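Local coordinates for protein titin (PDB 2A38) that forms part of the giant elastic filament of the muscle sarcomere, with its first two immunoglobulin domains placed at the Z-disc end, at residues Q10-V15 and A89-E94; T24-I29 and D60-L65; V37-D42 and Y78-T83. All blocks are in the same frame, centred on the assembly; numbering follows the deposited sequence.

Interaction 1: residues Q10-V15 and A89-E94; sequences QPLQSV and ATSTAE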
loop_
_atom_site.group_PDB
_atom_site.type_symbol
_atom_site.label_atom_id
_atom_site.label_comp_id
_atom_site.label_asym_id
_atom_site.label_seq_id
_atom_site.Cartn_x
_atom_site.Cartn_y
_atom_site.Cartn_z
ATOM N N GLN A 10 -12.195 -17.806 23.883
ATOM C CA GLN A 10 -11.125 -16.886 23.474
ATOM C C GLN A 10 -11.842 -15.716 22.819
ATOM O O GLN A 10 -12.451 -15.865 21.760
ATOM C CB GLN A 10 -10.180 -17.522 22.459
ATOM C CG GLN A 10 -9.129 -18.437 23.052
ATOM C CD GLN A 10 -8.305 -17.769 24.143
ATOM O OE1 GLN A 10 -7.860 -16.619 24.004
ATOM N NE2 GLN A 10 -8.084 -18.496 25.239
ATOM N N PRO A 11 -11.794 -14.532 23.449
ATOM C CA PRO A 11 -12.475 -13.369 22.873
ATOM C C PRO A 11 -11.690 -12.697 21.762
ATOM O O PRO A 11 -10.531 -13.034 21.511
ATOM C CB PRO A 11 -12.659 -12.454 24.081
ATOM C CG PRO A 11 -11.381 -12.694 24.846
ATOM C CD PRO A 11 -11.196 -14.207 24.759
ATOM N N LEU A 12 -12.338 -11.750 21.096
ATOM C CA LEU A 12 -11.694 -11.004 20.032
ATOM C C LEU A 12 -10.708 -10.061 20.696
ATOM O O LEU A 12 -11.004 -9.506 21.758
ATOM C CB LEU A 12 -12.708 -10.168 19.258
ATOM C CG LEU A 12 -13.753 -10.893 18.432
ATOM C CD1 LEU A 12 -14.584 -9.877 17.685
ATOM C CD2 LEU A 12 -13.069 -11.837 17.473
ATOM N N GLN A 13 -9.543 -9.886 20.078
ATOM C CA GLN A 13 -8.533 -8.978 20.610
ATOM C C GLN A 13 -8.392 -7.783 19.670
ATOM O O GLN A 13 -8.249 -7.946 18.457
ATOM C CB GLN A 13 -7.180 -9.692 20.763
ATOM C CG GLN A 13 -7.104 -10.694 21.925
ATOM C CD GLN A 13 -7.309 -10.052 23.311
ATOM O OE1 GLN A 13 -6.562 -9.153 23.721
ATOM N NE2 GLN A 13 -8.322 -10.523 24.035
ATOM N N SER A 14 -8.465 -6.580 20.227
ATOM C CA SER A 14 -8.318 -5.377 19.423
ATOM C C SER A 14 -6.953 -5.436 18.758
ATOM O O SER A 14 -6.005 -5.981 19.325
ATOM C CB SER A 14 -8.412 -4.130 20.299
ATOM O OG SER A 14 -9.742 -3.927 20.742
ATOM N N VAL A 15 -6.848 -4.879 17.557
ATOM C CA VAL A 15 -5.585 -4.913 16.844
ATOM C C VAL A 15 -5.271 -3.651 16.037
ATOM O O VAL A 15 -6.150 -3.041 15.421
ATOM C CB VAL A 15 -5.535 -6.139 15.904
ATOM C CG1 VAL A 15 -6.605 -6.021 14.843
ATOM C CG2 VAL A 15 -4.162 -6.262 15.276
ATOM N N ALA A 89 -24.367 -14.846 22.509
ATOM C CA ALA A 89 -23.167 -14.207 23.040
ATOM C C ALA A 89 -22.585 -13.271 21.992
ATOM O O ALA A 89 -22.748 -13.488 20.804
ATOM C CB ALA A 89 -22.130 -15.262 23.429
ATOM N N THR A 90 -21.909 -12.224 22.444
ATOM C CA THR A 90 -21.297 -11.267 21.542
ATOM C C THR A 90 -19.920 -10.910 22.073
ATOM O O THR A 90 -19.712 -10.869 23.278
ATOM C CB THR A 90 -22.141 -9.988 21.448
ATOM O OG1 THR A 90 -23.394 -10.295 20.831
ATOM C CG2 THR A 90 -21.429 -8.926 20.634
ATOM N N SER A 91 -18.982 -10.679 21.164
ATOM C CA SER A 91 -17.623 -10.294 21.517
ATOM C C SER A 91 -17.289 -9.157 20.569
ATOM O O SER A 91 -17.466 -9.290 19.369
ATOM C CB SER A 91 -16.666 -11.457 21.292
ATOM O OG SER A 91 -15.360 -11.139 21.750
ATOM N N THR A 92 -16.823 -8.033 21.100
ATOM C CA THR A 92 -16.499 -6.883 20.266
ATOM C C THR A 92 -15.072 -6.384 20.494
ATOM O O THR A 92 -14.589 -6.335 21.629
ATOM C CB THR A 92 -17.497 -5.728 20.526
ATOM O OG1 THR A 92 -18.807 -6.120 20.088
ATOM C CG2 THR A 92 -17.086 -4.466 19.779
ATOM N N ALA A 93 -14.402 -6.026 19.398
ATOM C CA ALA A 93 -13.031 -5.513 19.440
ATOM C C ALA A 93 -12.908 -4.364 18.453
ATOM O O ALA A 93 -13.784 -4.151 17.620
ATOM C CB ALA A 93 -12.032 -6.614 19.082
ATOM N N GLU A 94 -11.813 -3.624 18.538
ATOM C CA GLU A 94 -11.623 -2.500 17.640
ATOM C C GLU A 94 -10.425 -2.697 16.719
ATOM O O GLU A 94 -9.395 -3.243 17.121
ATOM C CB GLU A 94 -11.445 -1.221 18.450
ATOM C CG GLU A 94 -11.398 0.028 17.606
ATOM C CD GLU A 94 -10.753 1.200 18.335
ATOM O OE1 GLU A 94 -11.197 1.517 19.465
ATOM O OE2 GLU A 94 -9.799 1.802 17.777
HETATM O O HOH W 1 -13.342 -8.368 22.778
#
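Leu12 overlaps Ala93, with CB of Leu12 3.6 Å from CB of Ala93. CG of Leu12 lies anti to the carbonyl carbon (chi1 -67°). With this torsion CG comes alongside Ser91, and CD1 of Leu12 stops 3.4 Å from O of Ser91. Further in, Leu12 also touches Ala27 and Leu80 and so belongs to the domain core. The polar grip is made largely by two serine hydroxyls. OG of Ser91 is anti to its own backbone N (chi1 -174°) and takes a nearly straight bond from N of Leu12 at 3.2 Å. Ser14 does the same from the other segment: its OG accepts from N of Glu94 at 3.0 Å. One residue on, the backbones meet directly, and N of Val15 donates to O of Glu94 at 3.1 Å. Between the serines a water spans the two backbones, donating to O of Leu12 at 2.8 Å and to O of Thr92 at 2.6 Å.

The chain here is in the crossover between strands 4-8 and 15-18, which pair in opposite sheets of the sandwich. It runs in the same direction as strand 87-98. Side-chain hydroxyls and a water thus do what a regular parallel ladder would do with backbone alone. Regular pairing begins at Val15, and the hydroxyl of the buried Ser91 accepts a bond from the amide of Leu12 in the crossing chain.

Interaction 2: residues T24-I29 and D60-L65; sequences TFEAHI and DGRAKL. With CD (cadmium ion), chain D.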
loop_
_atom_site.group_PDB
_atom_site.type_symbol
_atom_site.label_atom_id
_atom_site.label_comp_id
_atom_site.label_asym_id
_atom_site.label_seq_id
_atom_site.Cartn_x
_atom_site.Cartn_y
_atom_site.Cartn_z
ATOM N N THR A 24 -6.398 -9.720 11.017
ATOM C CA THR A 24 -7.136 -10.902 11.407
ATOM C C THR A 24 -7.742 -10.829 12.796
ATOM O O THR A 24 -7.066 -10.508 13.780
ATOM C CB THR A 24 -6.255 -12.159 11.355
ATOM O OG1 THR A 24 -5.549 -12.192 10.110
ATOM C CG2 THR A 24 -7.120 -13.411 11.463
ATOM N N PHE A 25 -9.037 -11.118 12.845
ATOM C CA PHE A 25 -9.804 -11.183 14.077
ATOM C C PHE A 25 -10.104 -12.671 14.211
ATOM O O PHE A 25 -10.532 -13.306 13.251
ATOM C CB PHE A 25 -11.110 -10.398 13.944
ATOM C CG PHE A 25 -10.980 -8.942 14.273
ATOM C CD1 PHE A 25 -11.330 -7.970 13.344
ATOM C CD2 PHE A 25 -10.516 -8.539 15.526
ATOM C CE1 PHE A 25 -11.223 -6.614 13.659
ATOM C CE2 PHE A 25 -10.405 -7.183 15.853
ATOM C CZ PHE A 25 -10.758 -6.221 14.918
ATOM N N GLU A 26 -9.856 -13.234 15.386
ATOM C CA GLU A 26 -10.113 -14.646 15.611
ATOM C C GLU A 26 -10.715 -14.827 16.998
ATOM O O GLU A 26 -10.419 -14.070 17.917
ATOM C CB GLU A 26 -8.813 -15.447 15.495
ATOM C CG GLU A 26 -8.982 -16.950 15.698
ATOM C CD GLU A 26 -8.229 -17.470 16.918
ATOM O OE1 GLU A 26 -8.398 -16.893 18.019
ATOM O OE2 GLU A 26 -7.475 -18.456 16.783
ATOM N N ALA A 27 -11.567 -15.831 17.146
ATOM C CA ALA A 27 -12.200 -16.090 18.418
ATOM C C ALA A 27 -12.534 -17.561 18.508
ATOM O O ALA A 27 -12.645 -18.237 17.499
ATOM C CB ALA A 27 -13.467 -15.269 18.536
ATOM N N HIS A 28 -12.667 -18.059 19.724
ATOM C CA HIS A 28 -13.036 -19.441 19.931
ATOM C C HIS A 28 -14.375 -19.402 20.602
ATOM O O HIS A 28 -14.553 -18.747 21.628
ATOM C CB HIS A 28 -12.026 -20.151 20.814
ATOM C CG HIS A 28 -10.770 -20.508 20.093
ATOM N ND1 HIS A 28 -10.565 -21.751 19.535
ATOM C CD2 HIS A 28 -9.685 -19.768 19.778
ATOM C CE1 HIS A 28 -9.406 -21.760 18.909
ATOM N NE2 HIS A 28 -8.851 -20.570 19.040
ATOM N N ILE A 29 -15.322 -20.103 20.009
ATOM C CA ILE A 29 -16.663 -20.125 20.535
ATOM C C ILE A 29 -17.063 -21.534 20.912
ATOM O O ILE A 29 -16.815 -22.485 20.165
ATOM C CB ILE A 29 -17.647 -19.585 19.491
ATOM C CG1 ILE A 29 -17.251 -18.153 19.126
ATOM C CG2 ILE A 29 -19.074 -19.665 20.026
ATOM C CD1 ILE A 29 -18.038 -17.569 17.990
ATOM N N ASP A 60 -14.122 -25.874 13.585
ATOM C CA ASP A 60 -13.579 -26.403 14.834
ATOM C C ASP A 60 -13.767 -25.433 15.990
ATOM O O ASP A 60 -12.909 -25.335 16.869
ATOM C CB ASP A 60 -12.085 -26.724 14.694
ATOM C CG ASP A 60 -11.798 -27.754 13.607
ATOM O OD1 ASP A 60 -12.446 -28.827 13.604
ATOM O OD2 ASP A 60 -10.912 -27.491 12.760
ATOM N N GLY A 61 -14.890 -24.721 15.990
ATOM C CA GLY A 61 -15.156 -23.776 17.058
ATOM C C GLY A 61 -14.299 -22.528 16.975
ATOM O O GLY A 61 -14.287 -21.718 17.894
ATOM N N ARG A 62 -13.581 -22.373 15.869
ATOM C CA ARG A 62 -12.729 -21.215 15.665
ATOM C C ARG A 62 -13.319 -20.331 14.568
ATOM O O ARG A 62 -13.444 -20.756 13.426
ATOM C CB ARG A 62 -11.332 -21.663 15.255
ATOM C CG ARG A 62 -10.314 -20.535 15.176
ATOM C CD ARG A 62 -9.161 -20.900 14.247
ATOM N NE ARG A 62 -8.002 -20.032 14.429
ATOM C CZ ARG A 62 -6.903 -20.091 13.680
ATOM N NH1 ARG A 62 -6.821 -20.974 12.693
ATOM N NH2 ARG A 62 -5.876 -19.282 13.925
ATOM N N ALA A 63 -13.704 -19.110 14.919
ATOM C CA ALA A 63 -14.257 -18.180 13.940
ATOM C C ALA A 63 -13.141 -17.219 13.562
ATOM O O ALA A 63 -12.434 -16.710 14.429
ATOM C CB ALA A 63 -15.423 -17.407 14.529
ATOM N N LYS A 64 -12.987 -16.971 12.269
ATOM C CA LYS A 64 -11.950 -16.075 11.791
ATOM C C LYS A 64 -12.445 -15.153 10.688
ATOM O O LYS A 64 -13.211 -15.558 9.818
ATOM C CB LYS A 64 -10.756 -16.895 11.299
ATOM C CG LYS A 64 -9.665 -16.081 10.623
ATOM C CD LYS A 64 -8.365 -16.863 10.544
ATOM C CE LYS A 64 -7.851 -17.156 11.946
ATOM N NZ LYS A 64 -6.465 -17.695 11.949
ATOM N N LEU A 65 -12.011 -13.898 10.758
ATOM C CA LEU A 65 -12.358 -12.885 9.773
ATOM C C LEU A 65 -11.045 -12.258 9.332
ATOM O O LEU A 65 -10.357 -11.627 10.129
ATOM C CB LEU A 65 -13.263 -11.814 10.383
ATOM C CG LEU A 65 -13.750 -10.749 9.398
ATOM C CD1 LEU A 65 -15.039 -10.136 9.900
ATOM C CD2 LEU A 65 -12.681 -9.691 9.208
HETATM CD CD CD D . -6.691 -19.798 18.291
HETATM O O HOH W 2 -12.221 -24.078 19.978
HETATM O O HOH W 3 -6.799 -17.848 19.513
#
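Glu26 and Arg62 form a salt bridge at a cadmium ion. NE of Arg62 donates to OE2 of Glu26 at 2.9 Å, near the guanidinium plane and on the anti side of the carboxylate oxygen, somewhat out of the carboxylate plane. A second bond, from NH2 of Arg62, is weak. The same OE2 of Glu26 binds the cadmium at 2.2 Å. NE2 of His28 binds the metal at 2.4 Å, and a water is a further ligand. Glu26 CG is anti to the backbone N (chi1 -179°), and a bend at chi2 then swings the carboxylate across the extended Arg62 chain.

CG of Arg62 lies over one face of the His28 ring, 4.0 Å from CE1 of His28. ND1 of His28 donates to a second water, so both ring nitrogens are used. Lys64 CE sits 3.4 Å above the guanidinium plane of Arg62, and its chain also meets CG2 of Thr24. With an alanine here instead of Lys64, that guanidinium face would probably lose its cover and the Thr24 methyl its neighbour.

Beneath these groups the backbones pair antiparallel, Phe25 with Leu65 and Ala27 with Ala63, and N of Ile29 reaches O of Gly61. On the opposite face Ile29 CD1 packs 4.3 Å from Ala63 CB. This pair of strands is therefore two-sided: apolar toward the core, charged outward. Sharing one carboxylate oxygen between metal and guanidinium probably limits how far Glu26 can turn.

Interaction 3: residues V37-D42 and Y78-T83; sequences VSWFRD and YSLKAT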
loop_
_atom_site.group_PDB
_atom_site.type_symbol
_atom_site.label_atom_id
_atom_site.label_comp_id
_atom_site.label_asym_id
_atom_site.label_seq_id
_atom_site.Cartn_x
_atom_site.Cartn_y
_atom_site.Cartn_z
ATOM N N VAL A 37 -22.924 -18.381 13.779
ATOM C CA VAL A 37 -22.045 -17.230 13.935
ATOM C C VAL A 37 -22.229 -16.158 12.866
ATOM O O VAL A 37 -22.475 -16.453 11.700
ATOM C CB VAL A 37 -20.577 -17.701 13.968
ATOM C CG1 VAL A 37 -19.645 -16.534 13.829
ATOM C CG2 VAL A 37 -20.310 -18.421 15.274
ATOM N N SER A 38 -22.089 -14.905 13.273
ATOM C CA SER A 38 -22.265 -13.792 12.364
ATOM C C SER A 38 -21.391 -12.609 12.773
ATOM O O SER A 38 -21.279 -12.297 13.953
ATOM C CB SER A 38 -23.741 -13.398 12.367
ATOM O OG SER A 38 -23.931 -12.105 11.831
ATOM N N TRP A 39 -20.768 -11.953 11.799
ATOM C CA TRP A 39 -19.908 -10.798 12.074
ATOM C C TRP A 39 -20.619 -9.485 11.770
ATOM O O TRP A 39 -21.508 -9.443 10.930
ATOM C CB TRP A 39 -18.639 -10.879 11.236
ATOM C CG TRP A 39 -17.725 -12.019 11.592
ATOM C CD1 TRP A 39 -17.808 -13.316 11.157
ATOM C CD2 TRP A 39 -16.575 -11.954 12.444
ATOM N NE1 TRP A 39 -16.774 -14.061 11.685
ATOM C CE2 TRP A 39 -16.004 -13.251 12.479
ATOM C CE3 TRP A 39 -15.968 -10.925 13.182
ATOM C CZ2 TRP A 39 -14.854 -13.544 13.223
ATOM C CZ3 TRP A 39 -14.826 -11.219 13.920
ATOM C CH2 TRP A 39 -14.282 -12.518 13.935
ATOM N N PHE A 40 -20.237 -8.416 12.459
ATOM C CA PHE A 40 -20.851 -7.104 12.233
ATOM C C PHE A 40 -19.818 -5.999 12.324
ATOM O O PHE A 40 -18.753 -6.170 12.919
ATOM C CB PHE A 40 -21.926 -6.781 13.277
ATOM C CG PHE A 40 -23.090 -7.719 13.275
ATOM C CD1 PHE A 40 -22.941 -9.037 13.689
ATOM C CD2 PHE A 40 -24.344 -7.278 12.870
ATOM C CE1 PHE A 40 -24.027 -9.909 13.699
ATOM C CE2 PHE A 40 -25.440 -8.139 12.874
ATOM C CZ PHE A 40 -25.279 -9.460 13.290
ATOM N N ARG A 41 -20.137 -4.859 11.729
ATOM C CA ARG A 41 -19.255 -3.711 11.809
ATOM C C ARG A 41 -20.104 -2.479 12.023
ATOM O O ARG A 41 -20.876 -2.092 11.148
ATOM C CB ARG A 41 -18.425 -3.529 10.553
ATOM C CG ARG A 41 -17.515 -2.350 10.723
ATOM C CD ARG A 41 -16.695 -2.045 9.513
ATOM N NE ARG A 41 -16.055 -0.750 9.688
ATOM C CZ ARG A 41 -15.219 -0.209 8.814
ATOM N NH1 ARG A 41 -14.920 -0.858 7.695
ATOM N NH2 ARG A 41 -14.693 0.983 9.054
ATOM N N ASP A 42 -19.964 -1.876 13.200
ATOM C CA ASP A 42 -20.728 -0.690 13.554
ATOM C C ASP A 42 -22.232 -0.962 13.446
ATOM O O ASP A 42 -22.990 -0.150 12.910
ATOM C CB ASP A 42 -20.329 0.477 12.648
ATOM C CG ASP A 42 -18.831 0.756 12.684
ATOM O OD1 ASP A 42 -18.300 1.030 13.784
ATOM O OD2 ASP A 42 -18.185 0.699 11.613
ATOM N N TYR A 78 -15.557 -4.087 15.351
ATOM C CA TYR A 78 -15.986 -5.327 14.730
ATOM C C TYR A 78 -16.479 -6.213 15.859
ATOM O O TYR A 78 -15.845 -6.292 16.911
ATOM C CB TYR A 78 -14.824 -6.021 14.030
ATOM C CG TYR A 78 -14.419 -5.365 12.738
ATOM C CD1 TYR A 78 -13.798 -4.108 12.727
ATOM C CD2 TYR A 78 -14.668 -5.996 11.518
ATOM C CE1 TYR A 78 -13.440 -3.499 11.528
ATOM C CE2 TYR A 78 -14.316 -5.403 10.321
ATOM C CZ TYR A 78 -13.706 -4.159 10.330
ATOM O OH TYR A 78 -13.374 -3.591 9.132
ATOM N N SER A 79 -17.612 -6.867 15.653
ATOM C CA SER A 79 -18.141 -7.742 16.676
ATOM C C SER A 79 -18.581 -9.059 16.085
ATOM O O SER A 79 -18.892 -9.160 14.910
ATOM C CB SER A 79 -19.304 -7.076 17.404
ATOM O OG SER A 79 -20.372 -6.833 16.516
ATOM N N LEU A 80 -18.598 -10.072 16.931
ATOM C CA LEU A 80 -18.980 -11.419 16.549
ATOM C C LEU A 80 -20.143 -11.873 17.434
ATOM O O LEU A 80 -20.038 -11.817 18.654
ATOM C CB LEU A 80 -17.771 -12.329 16.754
ATOM C CG LEU A 80 -17.867 -13.830 16.496
ATOM C CD1 LEU A 80 -18.231 -14.072 15.054
ATOM C CD2 LEU A 80 -16.522 -14.473 16.816
ATOM N N LYS A 81 -21.256 -12.269 16.824
ATOM C CA LYS A 81 -22.416 -12.766 17.569
ATOM C C LYS A 81 -22.538 -14.273 17.380
ATOM O O LYS A 81 -22.423 -14.768 16.268
ATOM C CB LYS A 81 -23.727 -12.157 17.074
ATOM C CG LYS A 81 -23.977 -10.727 17.492
ATOM C CD LYS A 81 -25.430 -10.331 17.178
ATOM C CE LYS A 81 -25.661 -8.838 17.429
ATOM N NZ LYS A 81 -27.085 -8.427 17.221
ATOM N N ALA A 82 -22.791 -14.990 18.470
ATOM C CA ALA A 82 -22.960 -16.445 18.438
ATOM C C ALA A 82 -24.344 -16.767 19.012
ATOM O O ALA A 82 -24.716 -16.237 20.059
ATOM C CB ALA A 82 -21.871 -17.116 19.269
ATOM N N THR A 83 -25.095 -17.637 18.346
ATOM C CA THR A 83 -26.434 -17.956 18.820
ATOM C C THR A 83 -26.878 -19.405 18.693
ATOM O O THR A 83 -26.570 -20.070 17.712
ATOM C CB THR A 83 -27.484 -17.121 18.065
ATOM O OG1 THR A 83 -27.106 -15.743 18.091
ATOM C CG2 THR A 83 -28.852 -17.266 18.707
#
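Strands 36-41 and 76-84 are neighbours in one sheet of the immunoglobulin sandwich, and this pair carries the core tryptophan and the tyrosine corner. Trp39 and Leu80 face each other across a non-hydrogen-bonded pair. Leu80 puts CD1 over the five-membered ring of Trp39, 3.6 Å from its centroid and 15° off the normal. CG of Leu80 is anti to the backbone N (chi1 177°), which carries the branch toward strand 36-41 and over the indole. CD2 of Leu80 reaches further along the ring, 4.1 Å from CZ2 of Trp39. Both side chains point into the sandwich, where Ala63 meets each of them.

Toward the end of strand 36-41, Arg41 runs extended over the Tyr78 ring. CG of Arg41 stands over one face, 4.3 Å from the ring centroid, and CD of Arg41 lies 3.8 Å from CZ of Tyr78. The guanidinium plane is 25° from the ring plane. Its bonds include a salt bridge from NE of Arg41 to OD2 of Asp42 at 3.2 Å and a hydrogen bond from NH2 of Arg41 to O of Ala73. The Tyr78 hydroxyl bonds to O of Asn74.

The face bearing Ser38, Phe40, Ser79 and Lys81 is more open. Here Lys81 crosses Phe40 at about a right angle. CD of Lys81 is 3.8 Å from CE1 of Phe40, and NZ makes an off-centre cation-pi contact, 4.9 Å from the ring centroid.

Four backbone bonds join the strands, two between Ser38 and Lys81 and two between Phe40 and Ser79. A tryptophan packed between the sheets, with a tyrosine bonded to the carbonyl four residues earlier, is the classic signature of the immunoglobulin fold, here of the I-set.

Overall arrangement
All three contacts belong to the first immunoglobulin domain. Interaction 2 lies in one sheet of the sandwich, and interaction 3 in the other. Residues 10-15 of interaction 1 cross from the first sheet to the second. At one end O of Gln10 probably bonds to N of His28 at 3.0 Å, while Val15 joins strand 87-98. That strand borders interaction 3, with O of Ser91 2.8 Å from N of Leu80. Leu80 also bridges the sheets, its CD2 3.6 Å from CB of Ala27. The cadmium lies on the outer face of interaction 2, about 10 Å from the side chain of Pro11 and about 11 Å from that of Leu80.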